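Local coordinates for protein aromatic-amino-acid transaminase TyrB (Burkholderia cenocepacia K56-2Valvano, PDB 4WD2) that probably catalyses the reversible, pyridoxal-phosphate-dependent transfer of amino groups between aromatic amino acids and 2-oxo acids, at residues 71-85 with 292-306. Numbering follows the deposited sequence.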
# COMPACT_ATOMS: atom_id res chain seq x y z
N LYS A 71 -5.85 10.27 -13.70
CA LYS A 71 -5.49 9.84 -12.36
C LYS A 71 -3.99 10.03 -12.10
O LYS A 71 -3.22 9.08 -12.17
CB LYS A 71 -5.89 8.37 -12.14
CG LYS A 71 -7.39 8.13 -12.19
CD LYS A 71 -8.09 8.76 -10.98
CE LYS A 71 -9.58 9.00 -11.23
NZ LYS A 71 -10.27 9.56 -10.03
N PRO A 72 -3.58 11.28 -11.81
CA PRO A 72 -2.18 11.55 -11.49
C PRO A 72 -1.80 11.04 -10.11
O PRO A 72 -2.68 10.70 -9.31
CB PRO A 72 -2.10 13.07 -11.55
CG PRO A 72 -3.47 13.51 -11.16
CD PRO A 72 -4.39 12.51 -11.79
N TYR A 73 -0.50 10.98 -9.84
CA TYR A 73 -0.01 10.62 -8.51
C TYR A 73 -0.56 11.59 -7.48
O TYR A 73 -0.56 12.81 -7.70
CB TYR A 73 1.52 10.63 -8.45
CG TYR A 73 2.23 9.55 -9.25
CD1 TYR A 73 2.17 8.22 -8.86
CD2 TYR A 73 2.99 9.87 -10.36
CE1 TYR A 73 2.82 7.24 -9.57
CE2 TYR A 73 3.65 8.89 -11.08
CZ TYR A 73 3.56 7.58 -10.68
OH TYR A 73 4.21 6.60 -11.38
N LEU A 74 -1.02 11.05 -6.37
CA LEU A 74 -1.35 11.84 -5.19
C LEU A 74 -0.05 12.20 -4.47
O LEU A 74 0.98 11.59 -4.74
CB LEU A 74 -2.29 11.06 -4.25
CG LEU A 74 -3.69 10.67 -4.73
CD1 LEU A 74 -4.46 9.97 -3.62
CD2 LEU A 74 -4.47 11.89 -5.21
N PRO A 75 -0.10 13.20 -3.56
CA PRO A 75 1.03 13.45 -2.66
C PRO A 75 1.35 12.22 -1.82
O PRO A 75 0.47 11.38 -1.62
CB PRO A 75 0.52 14.59 -1.77
CG PRO A 75 -0.53 15.26 -2.57
CD PRO A 75 -1.19 14.18 -3.37
N MET A 76 2.57 12.11 -1.31
CA MET A 76 2.95 11.01 -0.43
C MET A 76 1.96 10.84 0.73
O MET A 76 1.63 9.72 1.11
CB MET A 76 4.36 11.21 0.12
CG MET A 76 5.46 11.02 -0.93
SD MET A 76 7.13 11.34 -0.29
CE MET A 76 7.07 13.12 -0.09
N VAL A 77 1.48 11.96 1.27
CA VAL A 77 0.56 11.92 2.40
C VAL A 77 -0.89 11.71 1.96
O VAL A 77 -1.78 11.63 2.79
CB VAL A 77 0.64 13.21 3.25
CG1 VAL A 77 2.00 13.32 3.90
CG2 VAL A 77 0.36 14.43 2.38
N GLY A 78 -1.12 11.63 0.66
CA GLY A 78 -2.45 11.41 0.14
C GLY A 78 -3.25 12.68 -0.12
O GLY A 78 -2.72 13.79 -0.10
N LEU A 79 -4.54 12.48 -0.37
CA LEU A 79 -5.46 13.56 -0.72
C LEU A 79 -5.69 14.54 0.44
O LEU A 79 -6.04 14.13 1.55
CB LEU A 79 -6.79 12.96 -1.17
CG LEU A 79 -7.74 13.77 -2.05
CD1 LEU A 79 -7.09 14.05 -3.39
CD2 LEU A 79 -9.07 13.02 -2.23
N ALA A 80 -5.50 15.83 0.17
CA ALA A 80 -5.60 16.86 1.20
C ALA A 80 -6.98 16.91 1.85
O ALA A 80 -7.10 17.05 3.06
CB ALA A 80 -5.25 18.23 0.63
N ALA A 81 -8.02 16.82 1.02
CA ALA A 81 -9.40 16.85 1.51
C ALA A 81 -9.70 15.63 2.39
O ALA A 81 -10.39 15.75 3.41
CB ALA A 81 -10.37 16.91 0.34
N TYR A 82 -9.18 14.47 2.00
CA TYR A 82 -9.30 13.25 2.80
C TYR A 82 -8.65 13.41 4.18
O TYR A 82 -9.29 13.13 5.20
CB TYR A 82 -8.68 12.07 2.05
CG TYR A 82 -8.68 10.72 2.76
CD1 TYR A 82 -7.67 10.36 3.64
CD2 TYR A 82 -9.67 9.78 2.49
CE1 TYR A 82 -7.66 9.12 4.26
CE2 TYR A 82 -9.67 8.53 3.10
CZ TYR A 82 -8.66 8.21 3.98
OH TYR A 82 -8.65 6.97 4.58
N ARG A 83 -7.39 13.83 4.19
CA ARG A 83 -6.64 14.05 5.44
C ARG A 83 -7.37 14.96 6.42
O ARG A 83 -7.45 14.69 7.62
CB ARG A 83 -5.26 14.64 5.13
CG ARG A 83 -4.35 13.74 4.32
CD ARG A 83 -3.17 14.54 3.78
NE ARG A 83 -2.50 15.27 4.84
CZ ARG A 83 -2.04 16.51 4.73
NH1 ARG A 83 -2.17 17.17 3.58
NH2 ARG A 83 -1.44 17.08 5.76
N ASP A 84 -7.91 16.06 5.89
CA ASP A 84 -8.61 17.01 6.74
C ASP A 84 -9.91 16.42 7.29
O ASP A 84 -10.24 16.61 8.46
CB ASP A 84 -8.90 18.29 5.98
CG ASP A 84 -9.66 19.29 6.82
OD1 ASP A 84 -9.04 19.89 7.71
OD2 ASP A 84 -10.88 19.45 6.59
N ALA A 85 -10.64 15.72 6.43
CA ALA A 85 -11.89 15.08 6.82
C ALA A 85 -11.63 14.01 7.87
O ALA A 85 -12.34 13.91 8.87
CB ALA A 85 -12.59 14.49 5.62
N SER A 292 5.41 4.71 -2.22
CA SER A 292 5.55 6.02 -2.89
C SER A 292 4.41 7.00 -2.62
O SER A 292 4.66 8.16 -2.29
CB SER A 292 5.69 5.86 -4.42
OG SER A 292 6.99 5.45 -4.78
N ASN A 293 3.17 6.54 -2.81
CA ASN A 293 1.99 7.38 -2.59
C ASN A 293 0.74 6.51 -2.65
O ASN A 293 0.76 5.46 -3.30
CB ASN A 293 1.93 8.52 -3.62
CG ASN A 293 2.28 8.07 -5.02
OD1 ASN A 293 1.46 7.47 -5.72
ND2 ASN A 293 3.50 8.38 -5.45
N PRO A 294 -0.35 6.92 -1.96
CA PRO A 294 -1.53 6.05 -1.82
C PRO A 294 -2.50 6.17 -2.98
O PRO A 294 -2.31 7.03 -3.85
CB PRO A 294 -2.16 6.56 -0.53
CG PRO A 294 -1.87 8.03 -0.57
CD PRO A 294 -0.51 8.18 -1.21
N GLN A 295 -3.55 5.34 -2.99
CA GLN A 295 -4.46 5.25 -4.12
C GLN A 295 -5.63 6.23 -4.02
O GLN A 295 -5.92 6.78 -2.95
CB GLN A 295 -4.99 3.82 -4.29
CG GLN A 295 -6.16 3.44 -3.38
CD GLN A 295 -5.75 3.14 -1.94
OE1 GLN A 295 -4.72 3.62 -1.46
NE2 GLN A 295 -6.55 2.35 -1.25
N THR A 296 -6.29 6.42 -5.15
CA THR A 296 -7.22 7.54 -5.31
C THR A 296 -8.67 7.15 -5.07
O THR A 296 -9.41 7.88 -4.42
CB THR A 296 -7.08 8.13 -6.73
OG1 THR A 296 -5.76 8.68 -6.90
CG2 THR A 296 -8.11 9.22 -6.97
N TYR A 297 -9.08 6.01 -5.60
CA TYR A 297 -10.50 5.68 -5.65
C TYR A 297 -11.17 5.69 -4.27
O TYR A 297 -12.06 6.51 -4.03
CB TYR A 297 -10.71 4.32 -6.32
CG TYR A 297 -12.17 4.02 -6.52
CD1 TYR A 297 -12.83 3.11 -5.71
CD2 TYR A 297 -12.89 4.68 -7.50
CE1 TYR A 297 -14.17 2.85 -5.89
CE2 TYR A 297 -14.24 4.43 -7.69
CZ TYR A 297 -14.87 3.51 -6.88
OH TYR A 297 -16.22 3.25 -7.05
N GLY A 298 -10.75 4.80 -3.38
CA GLY A 298 -11.32 4.73 -2.04
C GLY A 298 -11.28 6.03 -1.24
O GLY A 298 -12.23 6.35 -0.51
N ALA A 299 -10.19 6.78 -1.37
CA ALA A 299 -10.07 8.05 -0.65
C ALA A 299 -11.05 9.11 -1.18
O ALA A 299 -11.58 9.91 -0.41
CB ALA A 299 -8.64 8.56 -0.73
N LYS A 300 -11.27 9.12 -2.49
CA LYS A 300 -12.27 10.01 -3.09
C LYS A 300 -13.66 9.70 -2.56
O LYS A 300 -14.43 10.61 -2.27
CB LYS A 300 -12.27 9.90 -4.62
CG LYS A 300 -11.11 10.60 -5.31
CD LYS A 300 -11.18 12.12 -5.19
CE LYS A 300 -10.33 12.80 -6.26
NZ LYS A 300 -10.13 14.26 -6.02
N VAL A 301 -13.98 8.41 -2.44
CA VAL A 301 -15.28 7.98 -1.92
C VAL A 301 -15.45 8.44 -0.48
O VAL A 301 -16.47 9.04 -0.13
CB VAL A 301 -15.46 6.44 -1.99
CG1 VAL A 301 -16.71 6.02 -1.23
CG2 VAL A 301 -15.53 5.97 -3.43
N VAL A 302 -14.46 8.14 0.35
CA VAL A 302 -14.51 8.51 1.76
C VAL A 302 -14.58 10.03 1.92
O VAL A 302 -15.40 10.54 2.69
CB VAL A 302 -13.30 7.95 2.53
CG1 VAL A 302 -13.19 8.61 3.90
CG2 VAL A 302 -13.41 6.43 2.65
N ALA A 303 -13.73 10.76 1.19
CA ALA A 303 -13.74 12.22 1.27
C ALA A 303 -15.08 12.81 0.82
O ALA A 303 -15.56 13.79 1.39
CB ALA A 303 -12.60 12.80 0.45
N ALA A 304 -15.67 12.21 -0.21
CA ALA A 304 -16.96 12.67 -0.70
C ALA A 304 -18.07 12.43 0.33
O ALA A 304 -18.95 13.26 0.50
CB ALA A 304 -17.31 11.98 -2.02
N VAL A 305 -18.01 11.29 1.02
CA VAL A 305 -19.03 10.98 2.01
C VAL A 305 -18.90 11.89 3.23
O VAL A 305 -19.87 12.51 3.66
CB VAL A 305 -18.95 9.50 2.46
CG1 VAL A 305 -19.80 9.29 3.69
CG2 VAL A 305 -19.40 8.58 1.33
N LEU A 306 -17.68 12.00 3.77
CA LEU A 306 -17.46 12.81 4.96
C LEU A 306 -17.66 14.31 4.73
O LEU A 306 -18.08 15.03 5.63
CB LEU A 306 -16.05 12.57 5.51
CG LEU A 306 -15.74 11.17 6.03
CD1 LEU A 306 -14.29 11.10 6.47
CD2 LEU A 306 -16.67 10.80 7.19
O HOH W 1 -5.28 10.63 -9.05
O HOH W 2 -0.97 8.24 -6.21
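In the fold-type I dimer of the class I and II aminotransferases, Y73 reaches across the subunit boundary, its OH hydrogen-bonded to the lysine-pyridoxal-phosphate residue of the second subunit, and N293 meets the edge of its ring. N293 OD1 lies 3.3 Å from Y73 CD1, near the ring plane, with ring and amide planes 68° apart. The asparagine CG sits between backbone N and carbonyl carbon (chi1 43°), which turns the amide toward the tyrosine.

No direct hydrogen bond joins 71-85 to 292-306; two waters bridge the polar groups of the loops. One accepts a hydrogen bond from L74 N and donates to N293 OD1 (2.6 Å) and to P294 O, while the other donates hydrogen bonds to P72 O and to T296 OG1, which is also bonded to G260 O of the second subunit. L74 lays CD1 against the backbone, 3.6 Å from both P294 O and Q295 O. Further along, P294 CG presses on G78 CA at 3.5 Å, a place where a residue without a side chain lets the proline come close.

Past L79, the N-cap residue, helix 80-85 crosses helix 297-306 at 52°, their axes 8.8 Å apart. Small A299 and A303 admit Y82, whose CG stands anti to its backbone N; CD2 meets A299 CB at 3.6 Å and CE2 rests on V302 CG1, while the hydroxyl binds G264 O. A85 CB ends the seam against L306 CD1.

Apolar helix packing thus passes into a water-bridged loop pair, where the N293 amide borders a tyrosine whose hydroxyl bonds to the cofactor-bearing residue of the second subunit, consistent with an active site shared across the dimer.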